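Local coordinates for elastinolytic metalloprotease (Pseudoalteromonas sp. CF6-2, PDB 6IK4), which probably cleaves peptide bonds as a zinc-dependent endopeptidase of the M23 family, with elastin and bacterial peptidoglycan as likely targets, at residues T58-C63 with A74-H79; H21-S26 with H120-Q125. All coordinates share one frame; numbering follows the deposited sequence. Where two conformers were deposited one is given.

Contact 1: T58-C63 with A74-H79; sequences TRFSSC and ATNYYH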
loop_
_atom_site.group_PDB
_atom_site.type_symbol
_atom_site.label_atom_id
_atom_site.label_comp_id
_atom_site.label_asym_id
_atom_site.label_seq_id
_atom_site.Cartn_x
_atom_site.Cartn_y
_atom_site.Cartn_z
ATOM N N THR A 58 -4.189 13.570 -4.810
ATOM C CA THR A 58 -5.365 14.009 -4.067
ATOM C C THR A 58 -5.062 13.802 -2.592
ATOM O O THR A 58 -4.700 12.693 -2.193
ATOM C CB THR A 58 -6.620 13.227 -4.467
ATOM O OG1 THR A 58 -6.818 13.310 -5.883
ATOM C CG2 THR A 58 -7.849 13.791 -3.747
ATOM N N ARG A 59 -5.176 14.862 -1.786
ATOM C CA ARG A 59 -4.948 14.785 -0.342
ATOM C C ARG A 59 -6.296 14.887 0.353
ATOM O O ARG A 59 -6.918 15.953 0.357
ATOM C CB ARG A 59 -4.001 15.886 0.145
ATOM C CG ARG A 59 -3.811 15.915 1.676
ATOM C CD ARG A 59 -3.077 17.176 2.137
ATOM N NE ARG A 59 -3.035 17.313 3.597
ATOM C CZ ARG A 59 -4.055 17.716 4.354
ATOM N NH1 ARG A 59 -5.220 18.018 3.801
ATOM N NH2 ARG A 59 -3.915 17.813 5.672
ATOM N N PHE A 60 -6.750 13.777 0.941
ATOM C CA PHE A 60 -8.076 13.773 1.549
ATOM C C PHE A 60 -8.054 14.316 2.969
ATOM O O PHE A 60 -9.055 14.870 3.431
ATOM C CB PHE A 60 -8.663 12.362 1.532
ATOM C CG PHE A 60 -8.955 11.843 0.149
ATOM C CD1 PHE A 60 -10.064 12.286 -0.547
ATOM C CD2 PHE A 60 -8.121 10.910 -0.455
ATOM C CE1 PHE A 60 -10.341 11.821 -1.824
ATOM C CE2 PHE A 60 -8.397 10.434 -1.730
ATOM C CZ PHE A 60 -9.512 10.893 -2.414
ATOM N N SER A 61 -6.931 14.181 3.659
ATOM C CA SER A 61 -6.802 14.542 5.065
ATOM C C SER A 61 -5.321 14.470 5.387
ATOM O O SER A 61 -4.502 14.153 4.522
ATOM C CB SER A 61 -7.608 13.606 5.958
ATOM O OG SER A 61 -7.020 12.311 5.946
ATOM N N SER A 62 -4.974 14.742 6.645
ATOM C CA SER A 62 -3.566 14.652 7.007
ATOM C C SER A 62 -3.047 13.215 7.031
ATOM O O SER A 62 -1.836 13.021 7.169
ATOM C CB SER A 62 -3.329 15.306 8.370
ATOM O OG SER A 62 -3.816 14.469 9.407
ATOM N N CYS A 63 -3.917 12.207 6.922
ATOM C CA CYS A 63 -3.478 10.817 7.023
ATOM C C CYS A 63 -3.870 9.988 5.800
ATOM O O CYS A 63 -3.839 8.754 5.857
ATOM C CB CYS A 63 -4.019 10.172 8.306
ATOM S SG CYS A 63 -5.809 9.917 8.380
ATOM N N ALA A 74 -4.976 4.220 -9.766
ATOM C CA ALA A 74 -4.493 5.060 -8.690
ATOM C C ALA A 74 -4.127 4.166 -7.520
ATOM O O ALA A 74 -4.683 3.076 -7.353
ATOM C CB ALA A 74 -5.544 6.094 -8.248
ATOM N N THR A 75 -3.191 4.635 -6.712
ATOM C CA THR A 75 -2.902 3.977 -5.449
ATOM C C THR A 75 -3.221 4.941 -4.316
ATOM O O THR A 75 -2.921 6.137 -4.396
ATOM C CB THR A 75 -1.446 3.496 -5.381
ATOM O OG1 THR A 75 -0.549 4.554 -5.763
ATOM C CG2 THR A 75 -1.257 2.306 -6.326
ATOM N N ASN A 76 -3.840 4.411 -3.270
ATOM C CA ASN A 76 -4.227 5.193 -2.109
ATOM C C ASN A 76 -3.400 4.723 -0.923
ATOM O O ASN A 76 -3.097 3.533 -0.811
ATOM C CB ASN A 76 -5.723 5.035 -1.835
ATOM C CG ASN A 76 -6.286 6.168 -1.007
ATOM O OD1 ASN A 76 -6.735 7.177 -1.550
ATOM N ND2 ASN A 76 -6.253 6.015 0.321
ATOM N N TYR A 77 -3.009 5.672 -0.065
ATOM C CA TYR A 77 -2.114 5.434 1.065
ATOM C C TYR A 77 -2.790 5.991 2.309
ATOM O O TYR A 77 -2.936 7.210 2.428
ATOM C CB TYR A 77 -0.752 6.116 0.851
ATOM C CG TYR A 77 -0.101 5.753 -0.472
ATOM C CD1 TYR A 77 -0.543 6.323 -1.675
ATOM C CD2 TYR A 77 0.938 4.831 -0.526
ATOM C CE1 TYR A 77 0.036 5.972 -2.893
ATOM C CE2 TYR A 77 1.527 4.482 -1.736
ATOM C CZ TYR A 77 1.065 5.039 -2.916
ATOM O OH TYR A 77 1.647 4.682 -4.124
ATOM N N TYR A 78 -3.154 5.117 3.249
ATOM C CA TYR A 78 -3.881 5.515 4.445
ATOM C C TYR A 78 -3.073 5.139 5.692
ATOM O O TYR A 78 -2.167 4.301 5.638
ATOM C CB TYR A 78 -5.295 4.882 4.472
ATOM C CG TYR A 78 -6.157 5.396 5.607
ATOM C CD1 TYR A 78 -6.545 6.730 5.660
ATOM C CD2 TYR A 78 -6.552 4.560 6.644
ATOM C CE1 TYR A 78 -7.323 7.219 6.716
ATOM C CE2 TYR A 78 -7.330 5.038 7.697
ATOM C CZ TYR A 78 -7.704 6.369 7.727
ATOM O OH TYR A 78 -8.475 6.848 8.781
ATOM N N HIS A 79 -3.392 5.815 6.809
ATOM C CA HIS A 79 -2.616 5.782 8.064
ATOM C C HIS A 79 -1.311 6.575 7.954
ATOM O O HIS A 79 -0.295 6.181 8.528
ATOM C CB HIS A 79 -2.301 4.356 8.540
ATOM C CG HIS A 79 -3.488 3.456 8.658
ATOM N ND1 HIS A 79 -4.615 3.791 9.378
ATOM C CD2 HIS A 79 -3.698 2.202 8.187
ATOM C CE1 HIS A 79 -5.477 2.787 9.328
ATOM N NE2 HIS A 79 -4.946 1.813 8.609
#
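The carbonyl oxygen of C63 is approached by several groups of the 74-79 strand end. C63 O lies 3.1 Å from H79 N and 3.5 Å from Y78 CA, the latter a CA-H...O contact, while Y78 CD1 comes within 3.4 Å of the same oxygen. The sulfur of C63 reaches the neighbouring ring carbon, with SG 3.5 Å from Y78 CE1 and 4.5 Å from the ring centroid. At 53° off the ring normal, this is an oblique sulfur-aromatic contact. With chi1 at -173°, CG of Y78 lies opposite the backbone nitrogen, which carries the ring alongside C63, and Y78 OH is held beyond it by the backbone of E110 and G111. The same SG forms the disulfide with C109, so ring and disulfide brace one loop. Were Y78 replaced by an alanine, the sulfur would probably lose its aromatic neighbour and the E110 and G111 backbone groups their hydroxyl mate. The bend leading into C63 is an ST turn, in which C63 N donates to S61 OG over 3.3 Å. Farther along, F60 CE2 approaches N76 OD1 at 3.7 Å, ring and amide planes 37° apart. That amide is fixed by R66 and N64 of strand 64-68, which pairs with both 55-61 and 73-81, so the contact passes across an intervening strand. The segments thus meet through one carbonyl oxygen, one sulfur-ring contact and an amide-ring approach, while the disulfide anchors C63 to C109 outside the pair.

Contact 2: H21-S26 with H120-Q125; sequences HSNTGS and HFTLLQ. With ZN (zinc ion), chain B.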
loop_
_atom_site.group_PDB
_atom_site.type_symbol
_atom_site.label_atom_id
_atom_site.label_comp_id
_atom_site.label_asym_id
_atom_site.label_seq_id
_atom_site.Cartn_x
_atom_site.Cartn_y
_atom_site.Cartn_z
ATOM N N HIS A 21 -6.971 -7.506 1.330
ATOM C CA HIS A 21 -8.260 -7.236 1.948
ATOM C C HIS A 21 -8.919 -6.074 1.228
ATOM O O HIS A 21 -8.279 -5.337 0.474
ATOM C CB HIS A 21 -8.127 -6.939 3.457
ATOM C CG HIS A 21 -7.096 -5.898 3.791
ATOM N ND1 HIS A 21 -5.740 -6.148 3.726
ATOM C CD2 HIS A 21 -7.221 -4.613 4.206
ATOM C CE1 HIS A 21 -5.075 -5.063 4.085
ATOM N NE2 HIS A 21 -5.950 -4.116 4.379
ATOM N N SER A 22 -10.223 -5.924 1.455
ATOM C CA SER A 22 -10.912 -4.760 0.929
ATOM C C SER A 22 -10.492 -3.516 1.704
ATOM O O SER A 22 -9.854 -3.588 2.764
ATOM C CB SER A 22 -12.430 -4.940 1.005
ATOM O OG SER A 22 -12.896 -4.560 2.292
ATOM N N ASN A 23 -10.891 -2.356 1.174
ATOM C CA ASN A 23 -10.516 -1.097 1.801
ATOM C C ASN A 23 -10.987 -1.032 3.246
ATOM O O ASN A 23 -10.292 -0.464 4.093
ATOM C CB ASN A 23 -11.076 0.085 1.012
ATOM C CG ASN A 23 -10.592 1.414 1.551
ATOM O OD1 ASN A 23 -9.400 1.593 1.806
ATOM N ND2 ASN A 23 -11.516 2.350 1.749
ATOM N N THR A 24 -12.144 -1.630 3.551
ATOM C CA THR A 24 -12.660 -1.635 4.917
ATOM C C THR A 24 -12.255 -2.861 5.711
ATOM O O THR A 24 -12.374 -2.844 6.941
ATOM C CB THR A 24 -14.189 -1.572 4.927
ATOM O OG1 THR A 24 -14.706 -2.754 4.307
ATOM C CG2 THR A 24 -14.682 -0.342 4.183
ATOM N N GLY A 25 -11.802 -3.921 5.049
ATOM C CA GLY A 25 -11.543 -5.180 5.708
ATOM C C GLY A 25 -12.704 -6.149 5.705
ATOM O O GLY A 25 -12.552 -7.262 6.217
ATOM N N SER A 26 -13.854 -5.762 5.150
ATOM C CA SER A 26 -15.014 -6.631 4.987
ATOM C C SER A 26 -15.470 -6.620 3.532
ATOM O O SER A 26 -15.343 -5.613 2.836
ATOM C CB SER A 26 -16.176 -6.183 5.883
ATOM O OG SER A 26 -15.744 -6.019 7.221
ATOM N N HIS A 120 -1.828 1.414 4.884
ATOM C CA HIS A 120 -2.898 0.694 4.211
ATOM C C HIS A 120 -2.870 1.149 2.759
ATOM O O HIS A 120 -3.190 2.302 2.466
ATOM C CB HIS A 120 -4.233 1.008 4.896
ATOM C CG HIS A 120 -5.452 0.519 4.171
ATOM N ND1 HIS A 120 -5.928 -0.768 4.297
ATOM C CD2 HIS A 120 -6.330 1.167 3.370
ATOM C CE1 HIS A 120 -7.035 -0.898 3.585
ATOM N NE2 HIS A 120 -7.300 0.262 3.011
ATOM N N PHE A 121 -2.466 0.253 1.865
ATOM C CA PHE A 121 -2.204 0.552 0.455
ATOM C C PHE A 121 -3.315 -0.038 -0.409
ATOM O O PHE A 121 -3.583 -1.235 -0.320
ATOM C CB PHE A 121 -0.838 -0.038 0.088
ATOM C CG PHE A 121 -0.469 0.050 -1.370
ATOM C CD1 PHE A 121 0.144 1.185 -1.880
ATOM C CD2 PHE A 121 -0.652 -1.043 -2.206
ATOM C CE1 PHE A 121 0.523 1.250 -3.221
ATOM C CE2 PHE A 121 -0.283 -0.984 -3.546
ATOM C CZ PHE A 121 0.308 0.161 -4.047
ATOM N N THR A 122 -3.933 0.781 -1.275
ATOM C CA THR A 122 -5.125 0.371 -2.021
ATOM C C THR A 122 -4.969 0.700 -3.500
ATOM O O THR A 122 -4.514 1.793 -3.844
ATOM C CB THR A 122 -6.395 1.077 -1.490
ATOM O OG1 THR A 122 -6.541 0.830 -0.084
ATOM C CG2 THR A 122 -7.687 0.637 -2.268
ATOM N N LEU A 123 -5.376 -0.236 -4.365
ATOM C CA LEU A 123 -5.418 -0.023 -5.812
ATOM C C LEU A 123 -6.830 0.365 -6.242
ATOM O O LEU A 123 -7.808 -0.297 -5.862
ATOM C CB LEU A 123 -4.983 -1.282 -6.569
ATOM C CG LEU A 123 -4.994 -1.174 -8.105
ATOM C CD1 LEU A 123 -3.929 -0.176 -8.591
ATOM C CD2 LEU A 123 -4.789 -2.547 -8.775
ATOM N N LEU A 124 -6.930 1.404 -7.070
ATOM C CA LEU A 124 -8.209 1.877 -7.556
ATOM C C LEU A 124 -8.143 2.026 -9.069
ATOM O O LEU A 124 -7.066 2.168 -9.651
ATOM C CB LEU A 124 -8.592 3.227 -6.927
ATOM C CG LEU A 124 -8.676 3.292 -5.404
ATOM C CD1 LEU A 124 -7.389 3.827 -4.844
ATOM C CD2 LEU A 124 -9.847 4.167 -4.982
ATOM N N GLN A 125 -9.314 1.984 -9.694
ATOM C CA GLN A 125 -9.451 2.399 -11.085
ATOM C C GLN A 125 -10.705 3.253 -11.186
ATOM O O GLN A 125 -11.731 2.915 -10.594
ATOM C CB GLN A 125 -9.544 1.205 -12.057
ATOM C CG GLN A 125 -9.378 1.686 -13.536
ATOM C CD GLN A 125 -9.758 0.656 -14.580
ATOM O OE1 GLN A 125 -9.996 -0.507 -14.267
ATOM N NE2 GLN A 125 -9.823 1.089 -15.837
HETATM ZN ZN ZN B . -5.448 -2.385 5.457
#
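H21 and H120 meet rim to rim over the zinc ion, neither ring lying on the face of the other. Their centroids are 5.2 Å apart and their planes are inclined by 47°, an arrangement that points one nitrogen of each at the metal. H21 uses NE2, 2.1 Å from zinc, whereas H120 uses ND1, at 2.0 Å. The two nitrogens are only 3.3 Å apart, H21 NE2 to H120 ND1, as expected of ligands sharing one metal rather than of a hydrogen bond. H120 CG is anti to the backbone N (chi1 170°), sending the imidazole from its strand toward the 21-26 loop. There the other nitrogen is engaged too: H120 NE2 donates to N23 OD1 over 2.8 Å with an N-H...O angle of 150°. The acceptor lies close to the imidazole plane, although the donor is tilted somewhat from the amide carbonyl plane. N23 thus acts as a second-shell residue, fixing the rotation of H120 and leaving ND1 for zinc. T122 OG1 approaches the same oxygen, N23 OD1, at 3.5 Å, but its hydrogen bond is to S32. H21 is likewise held, ND1 bonding to G19 O and the ring stacking on Y149. Within the loop, S22 OG donates to S26 O over 2.7 Å, and T24 OG1 accepts from S26 N in an ST turn. D34 completes the protein ligands. A His-Asp pair joined by the second histidine of an HxH motif, here H118 and H120, is the hallmark of the M23 peptidase zinc site.

In the fold
Both contacts are largely buried, their centres about 12 Å apart, and each includes one exposed residue, F60 in contact 1 and N23 in contact 2. They share the antiparallel sheet: strands 73-81 and 119-125 are neighbours, with N76 N 2.8 Å from T122 O, a probable hydrogen bond. Contact 1 stays within the sheet and its turn, relying on sulfur, aromatic and backbone groups. Contact 2 instead brings a distant loop to the sheet through metal coordination. They converge at the active site, where H79 CD2 packs 3.5 Å from H120 CB, the predicted catalytic H79 lies near the zinc and H118 adjoins H79, within the M23 peptidase part of the longer protein.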